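Local coordinates for protein nicotinate phosphoribosyltransferase (Vibrio cholerae, PDB 4HL7) that probably catalyses the ATP-driven joining of nicotinate to a phosphoribosyl group, giving nicotinate ribonucleotide for NAD biosynthesis, at residues K158-K163 / A200-E205; D165-E170 / P207-G212; D154-V159 / S192-D197. All blocks are in the same frame, centred on the assembly; numbering follows the deposited sequence.

Contact 1: residues K158-K163 / A200-E205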
loop_
_atom_site.group_PDB
_atom_site.type_symbol
_atom_site.label_atom_id
_atom_site.label_comp_id
_atom_site.label_asym_id
_atom_site.label_seq_id
_atom_site.Cartn_x
_atom_site.Cartn_y
_atom_site.Cartn_z
ATOM N N LYS A 158 -4.987 -15.920 -18.803
ATOM C CA LYS A 158 -4.134 -17.024 -19.317
ATOM C C LYS A 158 -2.828 -16.990 -18.546
ATOM O O LYS A 158 -2.268 -18.034 -18.186
ATOM C CB LYS A 158 -3.846 -16.931 -20.849
ATOM C CG LYS A 158 -4.969 -17.465 -21.754
ATOM C CD LYS A 158 -4.547 -17.596 -23.226
ATOM N N VAL A 159 -2.315 -15.779 -18.328
ATOM C CA VAL A 159 -1.014 -15.610 -17.679
ATOM C C VAL A 159 -1.133 -16.096 -16.243
ATOM O O VAL A 159 -0.247 -16.809 -15.715
ATOM C CB VAL A 159 -0.554 -14.120 -17.675
ATOM C CG1 VAL A 159 0.627 -13.928 -16.719
ATOM C CG2 VAL A 159 -0.194 -13.676 -19.083
ATOM N N LEU A 160 -2.220 -15.697 -15.584
ATOM C CA LEU A 160 -2.386 -16.092 -14.176
ATOM C C LEU A 160 -2.544 -17.619 -14.072
ATOM O O LEU A 160 -1.962 -18.267 -13.187
ATOM C CB LEU A 160 -3.573 -15.392 -13.551
ATOM C CG LEU A 160 -3.844 -15.762 -12.087
ATOM C CD1 LEU A 160 -2.660 -15.495 -11.139
ATOM C CD2 LEU A 160 -5.083 -14.980 -11.608
ATOM N N LYS A 161 -3.334 -18.193 -14.981
ATOM C CA LYS A 161 -3.585 -19.647 -14.935
ATOM C C LYS A 161 -2.281 -20.462 -15.034
ATOM O O LYS A 161 -2.079 -21.423 -14.280
ATOM C CB LYS A 161 -4.599 -20.038 -16.006
ATOM C CG LYS A 161 -6.037 -19.662 -15.613
ATOM C CD LYS A 161 -6.960 -19.766 -16.818
ATOM C CE LYS A 161 -8.372 -19.239 -16.534
ATOM N NZ LYS A 161 -9.214 -19.721 -17.680
ATOM N N THR A 162 -1.376 -20.029 -15.917
ATOM C CA THR A 162 -0.082 -20.679 -16.099
ATOM C C THR A 162 0.760 -20.568 -14.813
ATOM O O THR A 162 1.404 -21.523 -14.418
ATOM C CB THR A 162 0.708 -20.044 -17.241
ATOM O OG1 THR A 162 -0.062 -20.132 -18.450
ATOM C CG2 THR A 162 1.990 -20.809 -17.461
ATOM N N LYS A 163 0.783 -19.392 -14.188
ATOM C CA LYS A 163 1.511 -19.226 -12.933
ATOM C C LYS A 163 0.899 -20.111 -11.834
ATOM O O LYS A 163 1.622 -20.723 -11.008
ATOM C CB LYS A 163 1.505 -17.737 -12.459
ATOM C CG LYS A 163 2.218 -16.839 -13.446
ATOM C CD LYS A 163 2.441 -15.381 -13.028
ATOM C CE LYS A 163 1.191 -14.604 -12.802
ATOM N NZ LYS A 163 1.642 -13.130 -12.627
ATOM N N ALA A 200 -11.515 -13.465 -8.729
ATOM C CA ALA A 200 -12.438 -14.563 -9.029
ATOM C C ALA A 200 -11.665 -15.862 -9.299
ATOM O O ALA A 200 -12.038 -16.935 -8.821
ATOM C CB ALA A 200 -13.331 -14.215 -10.221
ATOM N N CYS A 201 -10.574 -15.768 -10.053
ATOM C CA CYS A 201 -9.812 -16.946 -10.433
ATOM C C CYS A 201 -9.062 -17.530 -9.216
ATOM O O CYS A 201 -9.087 -18.743 -8.967
ATOM C CB CYS A 201 -8.866 -16.550 -11.560
ATOM S SG CYS A 201 -7.616 -17.778 -12.021
ATOM N N LEU A 202 -8.394 -16.665 -8.437
ATOM C CA LEU A 202 -7.743 -17.100 -7.198
ATOM C C LEU A 202 -8.717 -17.808 -6.284
ATOM O O LEU A 202 -8.422 -18.876 -5.750
ATOM C CB LEU A 202 -7.122 -15.921 -6.473
ATOM C CG LEU A 202 -5.999 -15.205 -7.204
ATOM C CD1 LEU A 202 -5.631 -13.919 -6.428
ATOM C CD2 LEU A 202 -4.783 -16.085 -7.501
ATOM N N LYS A 203 -9.894 -17.226 -6.116
ATOM C CA LYS A 203 -10.884 -17.834 -5.274
ATOM C C LYS A 203 -11.296 -19.235 -5.803
ATOM O O LYS A 203 -11.459 -20.173 -5.028
ATOM C CB LYS A 203 -12.092 -16.924 -5.142
ATOM C CG LYS A 203 -13.300 -17.652 -4.572
ATOM C CD LYS A 203 -14.281 -16.739 -3.870
ATOM C CE LYS A 203 -15.320 -17.594 -3.135
ATOM N NZ LYS A 203 -16.599 -16.862 -2.904
ATOM N N GLN A 204 -11.436 -19.354 -7.118
ATOM C CA GLN A 204 -11.790 -20.624 -7.723
ATOM C C GLN A 204 -10.656 -21.674 -7.699
ATOM O O GLN A 204 -10.908 -22.843 -7.468
ATOM C CB GLN A 204 -12.337 -20.397 -9.113
ATOM C CG GLN A 204 -12.444 -21.678 -9.938
ATOM C CD GLN A 204 -12.384 -21.377 -11.413
ATOM O OE1 GLN A 204 -13.317 -20.784 -11.970
ATOM N NE2 GLN A 204 -11.270 -21.752 -12.063
ATOM N N GLU A 205 -9.414 -21.243 -7.879
ATOM C CA GLU A 205 -8.295 -22.146 -8.098
ATOM C C GLU A 205 -7.539 -22.502 -6.823
ATOM O O GLU A 205 -7.107 -23.668 -6.671
ATOM C CB GLU A 205 -7.303 -21.569 -9.132
ATOM C CG GLU A 205 -7.878 -21.458 -10.504
ATOM C CD GLU A 205 -8.162 -22.827 -11.088
ATOM O OE1 GLU A 205 -7.270 -23.721 -11.028
ATOM O OE2 GLU A 205 -9.265 -23.006 -11.622
#

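Contact 2: residues D165-E170 / P207-G212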
loop_
_atom_site.group_PDB
_atom_site.type_symbol
_atom_site.label_atom_id
_atom_site.label_comp_id
_atom_site.label_asym_id
_atom_site.label_seq_id
_atom_site.Cartn_x
_atom_site.Cartn_y
_atom_site.Cartn_z
ATOM N N ASP A 165 -0.829 -23.006 -12.150
ATOM C CA ASP A 165 -0.344 -24.368 -12.447
ATOM C C ASP A 165 1.060 -24.605 -11.898
ATOM O O ASP A 165 1.290 -25.600 -11.226
ATOM C CB ASP A 165 -0.291 -24.637 -13.943
ATOM C CG ASP A 165 -1.634 -24.721 -14.573
ATOM O OD1 ASP A 165 -1.646 -24.765 -15.812
ATOM O OD2 ASP A 165 -2.681 -24.729 -13.854
ATOM N N GLN A 166 2.001 -23.699 -12.185
ATOM C CA GLN A 166 3.396 -23.905 -11.767
ATOM C C GLN A 166 3.608 -23.775 -10.287
ATOM O O GLN A 166 4.444 -24.475 -9.677
ATOM C CB GLN A 166 4.364 -23.001 -12.555
ATOM C CG GLN A 166 4.351 -23.417 -14.006
ATOM C CD GLN A 166 5.120 -22.512 -14.953
ATOM O OE1 GLN A 166 6.330 -22.658 -15.127
ATOM N NE2 GLN A 166 4.408 -21.635 -15.619
ATOM N N LEU A 167 2.869 -22.852 -9.681
ATOM C CA LEU A 167 2.818 -22.746 -8.213
ATOM C C LEU A 167 2.350 -24.062 -7.546
ATOM O O LEU A 167 3.018 -24.551 -6.630
ATOM C CB LEU A 167 1.851 -21.625 -7.820
ATOM C CG LEU A 167 1.502 -21.454 -6.317
ATOM C CD1 LEU A 167 2.709 -20.964 -5.495
ATOM C CD2 LEU A 167 0.284 -20.538 -6.095
ATOM N N LYS A 168 1.187 -24.566 -7.958
ATOM C CA LYS A 168 0.638 -25.837 -7.418
ATOM C C LYS A 168 1.665 -27.001 -7.558
ATOM O O LYS A 168 1.942 -27.771 -6.568
ATOM C CB LYS A 168 -0.661 -26.210 -8.143
ATOM C CG LYS A 168 -1.892 -25.430 -7.663
ATOM C CD LYS A 168 -3.096 -25.764 -8.577
ATOM C CE LYS A 168 -4.406 -25.739 -7.812
ATOM N NZ LYS A 168 -5.594 -25.463 -8.689
ATOM N N ALA A 169 2.284 -27.060 -8.737
ATOM C CA ALA A 169 3.226 -28.104 -9.078
ATOM C C ALA A 169 4.428 -28.066 -8.150
ATOM O O ALA A 169 4.857 -29.116 -7.628
ATOM C CB ALA A 169 3.649 -28.004 -10.547
ATOM N N GLU A 170 4.973 -26.875 -7.934
ATOM C CA GLU A 170 6.087 -26.682 -7.017
ATOM C C GLU A 170 5.737 -26.892 -5.556
ATOM O O GLU A 170 6.545 -27.472 -4.813
ATOM C CB GLU A 170 6.764 -25.298 -7.219
ATOM C CG GLU A 170 7.632 -25.274 -8.475
ATOM C CD GLU A 170 8.785 -26.257 -8.404
ATOM O OE1 GLU A 170 8.629 -27.409 -8.883
ATOM O OE2 GLU A 170 9.843 -25.908 -7.835
ATOM N N PRO A 207 -8.412 -21.453 -3.282
ATOM C CA PRO A 207 -9.113 -20.877 -2.110
ATOM C C PRO A 207 -8.426 -21.198 -0.779
ATOM O O PRO A 207 -8.465 -20.390 0.182
ATOM C CB PRO A 207 -10.488 -21.547 -2.162
ATOM C CG PRO A 207 -10.285 -22.786 -2.960
ATOM C CD PRO A 207 -9.287 -22.371 -4.039
ATOM N N GLN A 208 -7.798 -22.356 -0.710
ATOM C CA GLN A 208 -7.194 -22.831 0.525
ATOM C C GLN A 208 -5.960 -22.034 0.888
ATOM O O GLN A 208 -5.484 -22.106 2.011
ATOM C CB GLN A 208 -6.805 -24.314 0.402
ATOM C CG GLN A 208 -5.645 -24.567 -0.575
ATOM C CD GLN A 208 -6.078 -24.832 -2.012
ATOM O OE1 GLN A 208 -7.118 -24.373 -2.468
ATOM N NE2 GLN A 208 -5.247 -25.561 -2.745
ATOM N N TRP A 209 -5.404 -21.307 -0.080
ATOM C CA TRP A 209 -4.236 -20.492 0.152
ATOM C C TRP A 209 -4.463 -19.002 0.158
ATOM O O TRP A 209 -3.532 -18.270 0.383
ATOM C CB TRP A 209 -3.151 -20.805 -0.835
ATOM C CG TRP A 209 -2.715 -22.233 -0.771
ATOM C CD1 TRP A 209 -2.584 -23.034 0.371
ATOM C CD2 TRP A 209 -2.307 -23.073 -1.882
ATOM N NE1 TRP A 209 -2.160 -24.288 0.019
ATOM C CE2 TRP A 209 -1.947 -24.360 -1.317
ATOM C CE3 TRP A 209 -2.183 -22.881 -3.253
ATOM C CZ2 TRP A 209 -1.548 -25.423 -2.114
ATOM C CZ3 TRP A 209 -1.741 -23.952 -4.047
ATOM C CH2 TRP A 209 -1.430 -25.185 -3.487
ATOM N N VAL A 210 -5.690 -18.548 -0.017
ATOM C CA VAL A 210 -5.949 -17.109 -0.053
ATOM C C VAL A 210 -6.323 -16.638 1.365
ATOM O O VAL A 210 -7.369 -17.021 1.882
ATOM C CB VAL A 210 -7.067 -16.791 -1.097
ATOM C CG1 VAL A 210 -7.543 -15.331 -0.968
ATOM C CG2 VAL A 210 -6.594 -17.112 -2.520
ATOM N N LEU A 211 -5.453 -15.864 2.024
ATOM C CA LEU A 211 -5.768 -15.325 3.356
ATOM C C LEU A 211 -6.856 -14.265 3.239
ATOM O O LEU A 211 -7.810 -14.233 4.047
ATOM C CB LEU A 211 -4.501 -14.785 4.038
ATOM C CG LEU A 211 -4.701 -14.089 5.381
ATOM C CD1 LEU A 211 -5.203 -15.174 6.357
ATOM C CD2 LEU A 211 -3.385 -13.418 5.784
ATOM N N GLY A 212 -6.778 -13.466 2.179
ATOM C CA GLY A 212 -7.820 -12.444 1.912
ATOM C C GLY A 212 -7.316 -11.426 0.881
ATOM O O GLY A 212 -6.404 -11.709 0.099
#

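Contact 3: residues D154-V159 / S192-D197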
loop_
_atom_site.group_PDB
_atom_site.type_symbol
_atom_site.label_atom_id
_atom_site.label_comp_id
_atom_site.label_asym_id
_atom_site.label_seq_id
_atom_site.Cartn_x
_atom_site.Cartn_y
_atom_site.Cartn_z
ATOM N N ASP A 154 -8.442 -12.109 -23.064
ATOM C CA ASP A 154 -8.183 -13.300 -22.269
ATOM C C ASP A 154 -6.736 -13.462 -21.787
ATOM O O ASP A 154 -6.439 -14.387 -21.067
ATOM C CB ASP A 154 -8.651 -14.559 -22.998
ATOM C CG ASP A 154 -8.073 -14.687 -24.392
ATOM O OD1 ASP A 154 -6.970 -14.152 -24.661
ATOM O OD2 ASP A 154 -8.730 -15.342 -25.230
ATOM N N LEU A 155 -5.847 -12.568 -22.200
ATOM C CA LEU A 155 -4.425 -12.675 -21.794
ATOM C C LEU A 155 -4.167 -12.623 -20.288
ATOM O O LEU A 155 -3.446 -13.449 -19.776
ATOM C CB LEU A 155 -3.555 -11.638 -22.512
ATOM C CG LEU A 155 -2.043 -11.766 -22.235
ATOM C CD1 LEU A 155 -1.505 -13.149 -22.635
ATOM C CD2 LEU A 155 -1.314 -10.706 -23.025
ATOM N N PRO A 156 -4.751 -11.631 -19.556
ATOM C CA PRO A 156 -4.392 -11.580 -18.155
ATOM C C PRO A 156 -4.738 -12.876 -17.427
ATOM O O PRO A 156 -3.931 -13.361 -16.626
ATOM C CB PRO A 156 -5.216 -10.381 -17.603
ATOM C CG PRO A 156 -5.531 -9.564 -18.819
ATOM C CD PRO A 156 -5.626 -10.521 -19.966
ATOM N N LEU A 157 -5.889 -13.487 -17.724
ATOM C CA LEU A 157 -6.202 -14.725 -17.019
ATOM C C LEU A 157 -5.374 -15.927 -17.531
ATOM O O LEU A 157 -5.069 -16.838 -16.738
ATOM C CB LEU A 157 -7.700 -15.042 -17.056
ATOM C CG LEU A 157 -8.605 -14.266 -16.100
ATOM C CD1 LEU A 157 -10.055 -14.727 -16.328
ATOM C CD2 LEU A 157 -8.165 -14.450 -14.643
ATOM N N LYS A 158 -4.987 -15.920 -18.803
ATOM C CA LYS A 158 -4.134 -17.024 -19.317
ATOM C C LYS A 158 -2.828 -16.990 -18.546
ATOM O O LYS A 158 -2.268 -18.034 -18.186
ATOM C CB LYS A 158 -3.846 -16.931 -20.849
ATOM C CG LYS A 158 -4.969 -17.465 -21.754
ATOM C CD LYS A 158 -4.547 -17.596 -23.226
ATOM N N VAL A 159 -2.315 -15.779 -18.328
ATOM C CA VAL A 159 -1.014 -15.610 -17.679
ATOM C C VAL A 159 -1.133 -16.096 -16.243
ATOM O O VAL A 159 -0.247 -16.809 -15.715
ATOM C CB VAL A 159 -0.554 -14.120 -17.675
ATOM C CG1 VAL A 159 0.627 -13.928 -16.719
ATOM C CG2 VAL A 159 -0.194 -13.676 -19.083
ATOM N N SER A 192 -9.885 -2.227 -13.045
ATOM C CA SER A 192 -10.715 -2.854 -11.999
ATOM C C SER A 192 -11.297 -4.213 -12.489
ATOM O O SER A 192 -11.467 -5.153 -11.677
ATOM C CB SER A 192 -11.817 -1.884 -11.508
ATOM O OG SER A 192 -12.640 -1.496 -12.589
ATOM N N GLN A 193 -11.619 -4.309 -13.789
ATOM C CA GLN A 193 -12.114 -5.568 -14.404
ATOM C C GLN A 193 -11.073 -6.662 -14.322
ATOM O O GLN A 193 -11.410 -7.825 -13.978
ATOM C CB GLN A 193 -12.589 -5.356 -15.867
ATOM C CG GLN A 193 -13.312 -6.561 -16.508
ATOM C CD GLN A 193 -14.512 -6.989 -15.696
ATOM O OE1 GLN A 193 -15.309 -6.173 -15.317
ATOM N NE2 GLN A 193 -14.558 -8.249 -15.324
ATOM N N VAL A 194 -9.809 -6.326 -14.636
ATOM C CA VAL A 194 -8.760 -7.318 -14.524
ATOM C C VAL A 194 -8.551 -7.752 -13.091
ATOM O O VAL A 194 -8.411 -8.965 -12.830
ATOM C CB VAL A 194 -7.404 -6.859 -15.114
ATOM C CG1 VAL A 194 -6.290 -7.810 -14.664
ATOM C CG2 VAL A 194 -7.502 -6.782 -16.624
ATOM N N GLN A 195 -8.558 -6.813 -12.141
ATOM C CA GLN A 195 -8.432 -7.215 -10.731
ATOM C C GLN A 195 -9.606 -8.099 -10.346
ATOM O O GLN A 195 -9.440 -9.062 -9.576
ATOM C CB GLN A 195 -8.414 -6.015 -9.774
ATOM C CG GLN A 195 -8.164 -6.416 -8.294
ATOM C CD GLN A 195 -8.083 -5.229 -7.366
ATOM O OE1 GLN A 195 -8.529 -4.140 -7.713
ATOM N NE2 GLN A 195 -7.491 -5.425 -6.177
ATOM N N ARG A 196 -10.802 -7.692 -10.781
ATOM C CA ARG A 196 -12.018 -8.458 -10.453
ATOM C C ARG A 196 -11.854 -9.935 -10.898
ATOM O O ARG A 196 -12.050 -10.857 -10.096
ATOM C CB ARG A 196 -13.261 -7.820 -11.066
ATOM C CG ARG A 196 -14.577 -8.507 -10.644
ATOM C CD ARG A 196 -15.030 -9.493 -11.717
ATOM N NE ARG A 196 -15.949 -10.481 -11.157
ATOM C CZ ARG A 196 -16.054 -11.740 -11.596
ATOM N NH1 ARG A 196 -16.918 -12.566 -11.025
ATOM N NH2 ARG A 196 -15.285 -12.175 -12.595
ATOM N N ASP A 197 -11.446 -10.140 -12.143
ATOM C CA ASP A 197 -11.295 -11.494 -12.705
ATOM C C ASP A 197 -10.166 -12.268 -12.021
ATOM O O ASP A 197 -10.234 -13.493 -11.872
ATOM C CB ASP A 197 -10.958 -11.409 -14.172
ATOM C CG ASP A 197 -12.151 -11.008 -15.030
ATOM O OD1 ASP A 197 -13.286 -11.045 -14.533
ATOM O OD2 ASP A 197 -11.924 -10.578 -16.177
#

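Contact 1: residues K158-K163 / A200-E205
Leu160 and Cys201 give up the most surface to this contact, and they meet through the ends of their side chains. The branch of Leu160 that does the touching is CD2, which sits 3.8 Å from Cys201 SG and only a little farther from Cys201 CB. Both residues have an extended first torsion (chi1 179° in Leu160, 170° in Cys201), which sets Leu160 CG and Cys201 SG opposite their backbone N, beside the carbonyl carbon, and directs them between helix 155-174 and helix 192-205. The other methyl of Leu160, CD1, lies 4.3 Å from Leu202 CD2, so one leucine serves two consecutive residues of the partner helix. One residue further along, Lys161 grazes the sulfur with its aliphatic stem, CG to Cys201 SG being 4.4 Å. The short segments run roughly parallel, inclined by 29° with their axes 11.0 Å apart, and side chains rather than backbones fill that spacing. Leu164, next on the same face of helix 155-174, packs against both Cys201 and Leu202. What joins these helices here is apolar: leucine methyls and a buried sulfur, held by shape and exclusion of water rather than by polar bonds.

Contact 2: residues D165-E170 / P207-G212
Trp209 pushes the six-membered end of its indole against helix 155-174, where it meets the side chains of Lys168 and Leu167. The tryptophan stands at the entry to strand 210-213 of the parallel sheet in this alpha/beta-barrel family, just after the helix of a beta-alpha-beta crossover has come to its end. Its backbone is already hydrogen-bonded to Leu181 of the neighbouring strand, which holds the root of the side chain to the sheet. With chi1 at -60°, the indole leaves on the side of the backbone N and reaches across to the helix. Lys168 meets it with its aliphatic part: CG is 3.9 Å from Trp209 CZ3, at the ring edge and near the ring plane, so this is hydrocarbon contact and the ammonium is not laid over the aromatic face. That ammonium goes to the end of helix 192-205 instead, where NZ is hydrogen-bonded to the backbone O of Glu205. Leu167 contributes more loosely, its CD2 4.4 Å from Trp209 CE3 in an oblique approach. The same leucine also packs on Phe179 and on Phe329 and Leu333, the last two from helix 329-339. The indole also carries a polar neighbour from its own segment: Gln208 folds back and sets NE2 3.6 Å above the ring plane, over the centre of the ring.

Contact 3: residues D154-V159 / S192-D197
Asp197, which turns its CB toward Leu157, holds its flat carboxylate at the edge of a second flat group, the guanidinium of Arg196. Asp197 OD1 lies 4° out of the guanidinium plane and accepts from Arg196 NH2 at 3.0 Å, nearly end-on to its C-O bond, in a salt bridge with an N-H...O angle of 152°. Gln193, one turn earlier, adds a weak hydrogen bond from NE2 to the same oxygen. Two donors of its own helix thus engage OD1, and what Asp197 offers to helix 155-174 is carbon and backbone. Leu157 takes that offer, crossing the aspartate at about a right angle: CD1 is 4.1 Å from Asp197 CB, and CD2 comes to 3.6 Å from the backbone O of Asp197. The chain of Leu157 leaves its backbone to one side of the partner helix; chi2 of 179° extends CD1 away from CA, while CD2 branches off to the Asp197 backbone. One turn nearer the start of helix 192-205, Val194 receives Pro156 in two contacts, Pro156 CB to Val194 CG1 at 4.0 Å and Pro156 CG to Val194 CG2 at 4.1 Å. Pro156 stands in the first helical turn, where lacking a backbone N-H costs no bond. This is helix-on-helix packing on the outside of an alpha/beta barrel, where the crossover helix between parallel strands 181-183 and 210-213 lies against the helix that precedes them.

In the fold
All three contacts use helix 155-174. Contacts 3 and 1 follow one another along its packing with helix 192-205, and Leu157 of the former touches Cys201 of the latter. Contact 2 carries the same helix past the end of its partner to the entry of strand 210-213. Contact 1 sits in the middle, its centre about 9 Å from each of the others, and is the buried one, apolar almost throughout, with a lysine stem at its margin. Contacts 2 and 3, partly exposed with centres about 17 Å apart, mix apolar touches with nearby polar groups. A salt bridge from Lys168 to Glu205 ties contact 2 to contact 1.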